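PDB 4ONY: extracellular solute-binding protein family 5 from Brucella melitensis, which probably binds peptides or related solutes in the periplasm and delivers them to an ABC transporter for import. Local coordinates for residues A[94-99]-A[178-183]; A[17-22]-A[86-91]. One frame throughout, in Å; residues are numbered along the deposited sequence.

Overall arrangement
Both contacts belong to the antiparallel sheet in which strand 97-108 runs between strands 18-20 and 88-90, and their centres lie about 6 Å apart. Contact 1 seats the start of helix 181-187 against the beginning of strand 97-108 and is partly buried; contact 2, a buried one, joins the two strands that flank this same strand. No hydrogen bond crosses either contact. In contact 1 a methionine methyl meets an aromatic face, whereas in contact 2 another methionine reaches across strand 97-108 to the backbone of strand 18-20. Main-chain bonds tie the two together: Leu98 N probably donates to Leu19 O, and Leu89 N to Tyr99 O.

Contact 1: A[94-99]-A[178-183]; sequences EPFTLY and DREFPM
A Met-aromatic contact between Phe96 and Met183 packs the first turn of helix 181-187 against the antiparallel sheet, where Phe96 leads into strand 97-108. The two side chains point at one another, one from the sheet side and one from the helix. Met183 bends at both chi2 (-61°) and chi3 (-67°), and this double bend brings its methyl over one face of the Phe96 ring. CE sits 3.9 Å from the Phe96 ring centroid in a CH-pi contact, displaced toward the rim, while SD stays more distant above the same ring. Nearer the backbone, Met183 CB adds a contact of 3.6 Å with Phe96 CZ. Leu98 joins from the strand proper: its CD1 lies 3.9 Å from Met183 CE and also touches the Met183 carbonyl oxygen, so the methyl is shared between a ring and a branched aliphatic chain. Ahead of the helix, Asp178 caps the turn through a weak bond from Phe181 N to its OD1. On the strand side, the Glu94 carboxylate links the two ends of segment 94-99: Tyr99 OH donates to the syn lone pair of Glu94 OE2 over 2.6 Å, with that oxygen in the plane of the tyrosine ring.

Contact 2: A[17-22]-A[86-91]; sequences YALSMH and TLMLRS
Met88 lays its thioether end against the backbone of Ala18 and Leu19, bridging two strands that both pair with strand 97-108 and do not pair with each other. The case illustrates how a long, flexible side chain can join next-but-one strands across one face of a sheet. From CB the Met88 chain runs extended through chi2 (-173°) and then bends at chi3 (71°), which turns CE onto the opposing main chain. There the methyl lies 3.8 Å from Leu19 N and 3.9 Å from Ala18 CA, with Tyr17 O a little farther off. The sulfur makes the side-chain part of the contact, standing 4.1 Å from Leu19 CB. Ala18 and Tyr17 direct their CB atoms away from Met88, so it is their backbone that the methionine touches, and the Tyr17 hydroxyl is hydrogen-bonded instead to Leu27 O. The contact is made by van der Waals packing, and no hydrogen bond spans it.

The polar groups nearby bond within or just beyond their own segments. Thr86 OG1 donates to Met88 O over 2.6 Å, with the donor above the carbonyl plane, 49° out of it, and so ties the residue two places before strand 88-90 to the strand's first residue. On the other strand, Ser20 OG is hydrogen-bonded to Asp24 O.

The contact lies against helix 181-187: Leu19 packs on Met183 and Ala186 of that helix and on Ile108 of strand 97-108, while a backbone hydrogen bond between Met88 and Ala186 fastens strand 88-90 to the same helix. The Met88 side chain also lies against Ala186, Leu98 of strand 97-108 and, from strand 114-119, Phe117.

Contact 1: A[94-99]-A[178-183]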
loop_
_atom_site.group_PDB
_atom_site.type_symbol
_atom_site.label_atom_id
_atom_site.label_comp_id
_atom_site.label_asym_id
_atom_site.label_seq_id
_atom_site.Cartn_x
_atom_site.Cartn_y
_atom_site.Cartn_z
ATOM N N GLU A 94 -1.098 11.439 8.931
ATOM C CA GLU A 94 0.298 11.390 9.365
ATOM C C GLU A 94 0.971 10.132 8.829
ATOM O O GLU A 94 0.297 9.178 8.546
ATOM C CB GLU A 94 0.402 11.389 10.912
ATOM C CG GLU A 94 -0.251 12.598 11.544
ATOM C CD GLU A 94 -0.147 12.609 13.068
ATOM O OE1 GLU A 94 1.016 12.507 13.571
ATOM O OE2 GLU A 94 -1.241 12.745 13.717
ATOM N N PRO A 95 2.308 10.135 8.708
ATOM C CA PRO A 95 2.967 8.937 8.209
ATOM C C PRO A 95 2.661 7.642 9.008
ATOM O O PRO A 95 2.262 6.632 8.407
ATOM C CB PRO A 95 4.456 9.290 8.300
ATOM C CG PRO A 95 4.488 10.801 8.152
ATOM C CD PRO A 95 3.258 11.251 8.914
ATOM N N PHE A 96 2.831 7.690 10.324
ATOM C CA PHE A 96 2.580 6.526 11.162
ATOM C C PHE A 96 2.416 6.956 12.627
ATOM O O PHE A 96 3.331 6.800 13.456
ATOM C CB PHE A 96 3.740 5.527 11.018
ATOM C CG PHE A 96 3.428 4.109 11.470
ATOM C CD1 PHE A 96 2.212 3.754 12.095
ATOM C CD2 PHE A 96 4.359 3.089 11.238
ATOM C CE1 PHE A 96 1.977 2.413 12.483
ATOM C CE2 PHE A 96 4.105 1.777 11.618
ATOM C CZ PHE A 96 2.917 1.442 12.216
ATOM N N THR A 97 1.227 7.468 12.930
ATOM C CA THR A 97 0.838 7.847 14.285
ATOM C C THR A 97 -0.530 7.241 14.630
ATOM O O THR A 97 -1.464 7.296 13.834
ATOM C CB THR A 97 0.758 9.351 14.440
ATOM O OG1 THR A 97 2.026 9.943 14.099
ATOM C CG2 THR A 97 0.399 9.733 15.915
ATOM N N LEU A 98 -0.605 6.676 15.826
ATOM C CA LEU A 98 -1.822 6.109 16.407
ATOM C C LEU A 98 -2.346 6.964 17.549
ATOM O O LEU A 98 -1.552 7.506 18.328
ATOM C CB LEU A 98 -1.493 4.737 16.965
ATOM C CG LEU A 98 -0.783 3.741 16.009
ATOM C CD1 LEU A 98 -0.428 2.464 16.734
ATOM C CD2 LEU A 98 -1.692 3.424 14.839
ATOM N N TYR A 99 -3.668 7.075 17.672
ATOM C CA TYR A 99 -4.323 7.802 18.764
ATOM C C TYR A 99 -5.252 6.848 19.524
ATOM O O TYR A 99 -5.489 5.703 19.084
ATOM C CB TYR A 99 -5.096 9.030 18.231
ATOM C CG TYR A 99 -4.178 10.087 17.677
ATOM C CD1 TYR A 99 -3.600 11.014 18.510
ATOM C CD2 TYR A 99 -3.826 10.109 16.305
ATOM C CE1 TYR A 99 -2.680 11.956 18.043
ATOM C CE2 TYR A 99 -2.941 11.033 15.825
ATOM C CZ TYR A 99 -2.336 11.954 16.707
ATOM O OH TYR A 99 -1.412 12.906 16.268
ATOM N N ASP A 178 11.428 -5.521 17.681
ATOM C CA ASP A 178 12.099 -4.349 17.142
ATOM C C ASP A 178 11.241 -3.109 17.454
ATOM O O ASP A 178 10.189 -3.207 18.070
ATOM C CB ASP A 178 12.374 -4.520 15.658
ATOM C CG ASP A 178 11.116 -4.703 14.851
ATOM O OD1 ASP A 178 10.010 -4.203 15.222
ATOM O OD2 ASP A 178 11.228 -5.369 13.825
ATOM N N ARG A 179 11.709 -1.956 17.047
ATOM C CA ARG A 179 11.073 -0.725 17.416
ATOM C C ARG A 179 9.703 -0.550 16.789
ATOM O O ARG A 179 8.855 0.101 17.391
ATOM C CB ARG A 179 11.991 0.459 17.125
ATOM C CG ARG A 179 13.146 0.527 18.136
ATOM C CD ARG A 179 14.014 1.750 17.905
ATOM N NE ARG A 179 13.245 2.952 18.138
ATOM C CZ ARG A 179 12.908 3.450 19.330
ATOM N NH1 ARG A 179 13.341 2.918 20.487
ATOM N NH2 ARG A 179 12.171 4.540 19.363
ATOM N N GLU A 180 9.459 -1.161 15.622
ATOM C CA GLU A 180 8.113 -1.157 15.035
ATOM C C GLU A 180 7.109 -2.067 15.771
ATOM O O GLU A 180 5.928 -1.784 15.764
ATOM C CB GLU A 180 8.172 -1.606 13.569
ATOM C CG GLU A 180 6.857 -1.466 12.805
ATOM C CD GLU A 180 6.684 -2.498 11.686
ATOM O OE1 GLU A 180 7.204 -3.622 11.781
ATOM O OE2 GLU A 180 5.962 -2.191 10.734
ATOM N N PHE A 181 7.570 -3.122 16.446
ATOM C CA PHE A 181 6.650 -4.124 16.987
ATOM C C PHE A 181 5.540 -3.599 17.908
ATOM O O PHE A 181 4.379 -4.008 17.788
ATOM C CB PHE A 181 7.385 -5.274 17.697
ATOM C CG PHE A 181 6.499 -6.473 17.932
ATOM C CD1 PHE A 181 5.973 -7.149 16.863
ATOM C CD2 PHE A 181 6.114 -6.830 19.202
ATOM C CE1 PHE A 181 5.147 -8.239 17.047
ATOM C CE2 PHE A 181 5.269 -7.915 19.411
ATOM C CZ PHE A 181 4.793 -8.626 18.320
ATOM N N PRO A 182 5.855 -2.679 18.825
ATOM C CA PRO A 182 4.758 -2.173 19.634
ATOM C C PRO A 182 3.689 -1.483 18.829
ATOM O O PRO A 182 2.537 -1.524 19.232
ATOM C CB PRO A 182 5.432 -1.174 20.582
ATOM C CG PRO A 182 6.856 -1.594 20.616
ATOM C CD PRO A 182 7.150 -2.159 19.262
ATOM N N MET A 183 4.054 -0.858 17.706
ATOM C CA MET A 183 3.057 -0.317 16.794
ATOM C C MET A 183 2.053 -1.382 16.322
ATOM O O MET A 183 0.889 -1.070 16.060
ATOM C CB MET A 183 3.679 0.335 15.544
ATOM C CG MET A 183 4.806 1.338 15.806
ATOM S SD MET A 183 4.320 2.762 16.782
ATOM C CE MET A 183 3.191 3.566 15.651
#

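Contact 2: A[17-22]-A[86-91]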
loop_
_atom_site.group_PDB
_atom_site.type_symbol
_atom_site.label_atom_id
_atom_site.label_comp_id
_atom_site.label_asym_id
_atom_site.label_seq_id
_atom_site.Cartn_x
_atom_site.Cartn_y
_atom_site.Cartn_z
ATOM N N TYR A 17 -1.463 9.729 24.942
ATOM C CA TYR A 17 -2.668 9.716 24.135
ATOM C C TYR A 17 -2.337 9.375 22.669
ATOM O O TYR A 17 -3.227 9.400 21.783
ATOM C CB TYR A 17 -3.334 11.099 24.162
ATOM C CG TYR A 17 -2.487 12.196 23.507
ATOM C CD1 TYR A 17 -1.472 12.863 24.216
ATOM C CD2 TYR A 17 -2.702 12.558 22.205
ATOM C CE1 TYR A 17 -0.697 13.873 23.610
ATOM C CE2 TYR A 17 -1.936 13.539 21.597
ATOM C CZ TYR A 17 -0.925 14.202 22.285
ATOM O OH TYR A 17 -0.175 15.176 21.619
ATOM N N ALA A 18 -1.081 9.078 22.396
ATOM C CA ALA A 18 -0.657 8.817 21.025
ATOM C C ALA A 18 0.593 7.979 21.012
ATOM O O ALA A 18 1.354 7.974 21.977
ATOM C CB ALA A 18 -0.385 10.119 20.288
ATOM N N LEU A 19 0.797 7.280 19.924
ATOM C CA LEU A 19 2.014 6.511 19.710
ATOM C C LEU A 19 2.462 6.663 18.247
ATOM O O LEU A 19 1.729 6.307 17.327
ATOM C CB LEU A 19 1.765 5.073 20.104
ATOM C CG LEU A 19 2.893 4.091 19.908
ATOM C CD1 LEU A 19 4.101 4.516 20.721
ATOM C CD2 LEU A 19 2.394 2.718 20.299
ATOM N N SER A 20 3.645 7.242 18.047
ATOM C CA SER A 20 4.172 7.503 16.718
ATOM C C SER A 20 5.435 6.725 16.502
ATOM O O SER A 20 6.318 6.679 17.375
ATOM C CB SER A 20 4.468 8.994 16.527
ATOM O OG SER A 20 5.093 9.207 15.286
ATOM N N MET A 21 5.539 6.132 15.328
ATOM C CA MET A 21 6.658 5.248 15.007
ATOM C C MET A 21 7.994 5.972 15.204
ATOM O O MET A 21 8.887 5.442 15.880
ATOM C CB MET A 21 6.557 4.692 13.593
ATOM C CG MET A 21 7.801 3.930 13.123
ATOM S SD MET A 21 8.082 2.465 14.158
ATOM C CE MET A 21 9.670 1.927 13.532
ATOM N N HIS A 22 8.095 7.188 14.666
ATOM C CA HIS A 22 9.303 8.007 14.767
ATOM C C HIS A 22 9.179 9.249 15.666
ATOM O O HIS A 22 10.023 10.152 15.609
ATOM C CB HIS A 22 9.787 8.386 13.381
ATOM C CG HIS A 22 10.258 7.204 12.584
ATOM N ND1 HIS A 22 9.612 6.783 11.451
ATOM C CD2 HIS A 22 11.252 6.302 12.806
ATOM C CE1 HIS A 22 10.196 5.700 10.981
ATOM N NE2 HIS A 22 11.192 5.381 11.782
ATOM N N THR A 86 -9.047 -2.052 17.236
ATOM C CA THR A 86 -7.696 -2.163 17.758
ATOM C C THR A 86 -7.569 -1.305 19.031
ATOM O O THR A 86 -8.479 -0.518 19.368
ATOM C CB THR A 86 -6.704 -1.623 16.732
ATOM O OG1 THR A 86 -7.098 -0.290 16.397
ATOM C CG2 THR A 86 -6.728 -2.493 15.523
ATOM N N LEU A 87 -6.442 -1.443 19.721
ATOM C CA LEU A 87 -6.244 -0.655 20.919
ATOM C C LEU A 87 -6.146 0.816 20.581
ATOM O O LEU A 87 -6.628 1.676 21.328
ATOM C CB LEU A 87 -5.008 -1.126 21.667
ATOM C CG LEU A 87 -5.245 -2.506 22.313
ATOM C CD1 LEU A 87 -3.921 -3.206 22.607
ATOM C CD2 LEU A 87 -6.035 -2.386 23.621
ATOM N N MET A 88 -5.488 1.119 19.462
ATOM C CA MET A 88 -5.274 2.533 19.050
ATOM C C MET A 88 -5.561 2.659 17.571
ATOM O O MET A 88 -5.447 1.662 16.827
ATOM C CB MET A 88 -3.846 2.975 19.363
ATOM C CG MET A 88 -3.498 2.855 20.851
ATOM S SD MET A 88 -1.897 3.548 21.289
ATOM C CE MET A 88 -2.272 5.288 21.108
ATOM N N LEU A 89 -5.956 3.855 17.165
ATOM C CA LEU A 89 -6.438 4.115 15.819
ATOM C C LEU A 89 -5.445 4.933 15.008
ATOM O O LEU A 89 -5.007 6.010 15.436
ATOM C CB LEU A 89 -7.746 4.904 15.893
ATOM C CG LEU A 89 -8.411 5.293 14.582
ATOM C CD1 LEU A 89 -8.897 4.091 13.803
ATOM C CD2 LEU A 89 -9.557 6.248 14.868
ATOM N N ARG A 90 -5.143 4.459 13.819
ATOM C CA ARG A 90 -4.206 5.145 12.957
ATOM C C ARG A 90 -4.804 6.452 12.384
ATOM O O ARG A 90 -5.897 6.427 11.807
ATOM C CB ARG A 90 -3.901 4.168 11.837
ATOM C CG ARG A 90 -2.919 4.655 10.824
ATOM C CD ARG A 90 -1.574 4.162 11.197
ATOM N NE ARG A 90 -0.603 4.504 10.184
ATOM C CZ ARG A 90 0.043 3.632 9.437
ATOM N NH1 ARG A 90 -0.185 2.350 9.553
ATOM N NH2 ARG A 90 0.948 4.043 8.572
ATOM N N SER A 91 -4.135 7.590 12.537
ATOM C CA SER A 91 -4.532 8.773 11.782
ATOM C C SER A 91 -4.107 8.645 10.317
ATOM O O SER A 91 -2.958 8.338 10.023
ATOM C CB SER A 91 -3.910 10.057 12.314
ATOM O OG SER A 91 -4.126 11.147 11.403
#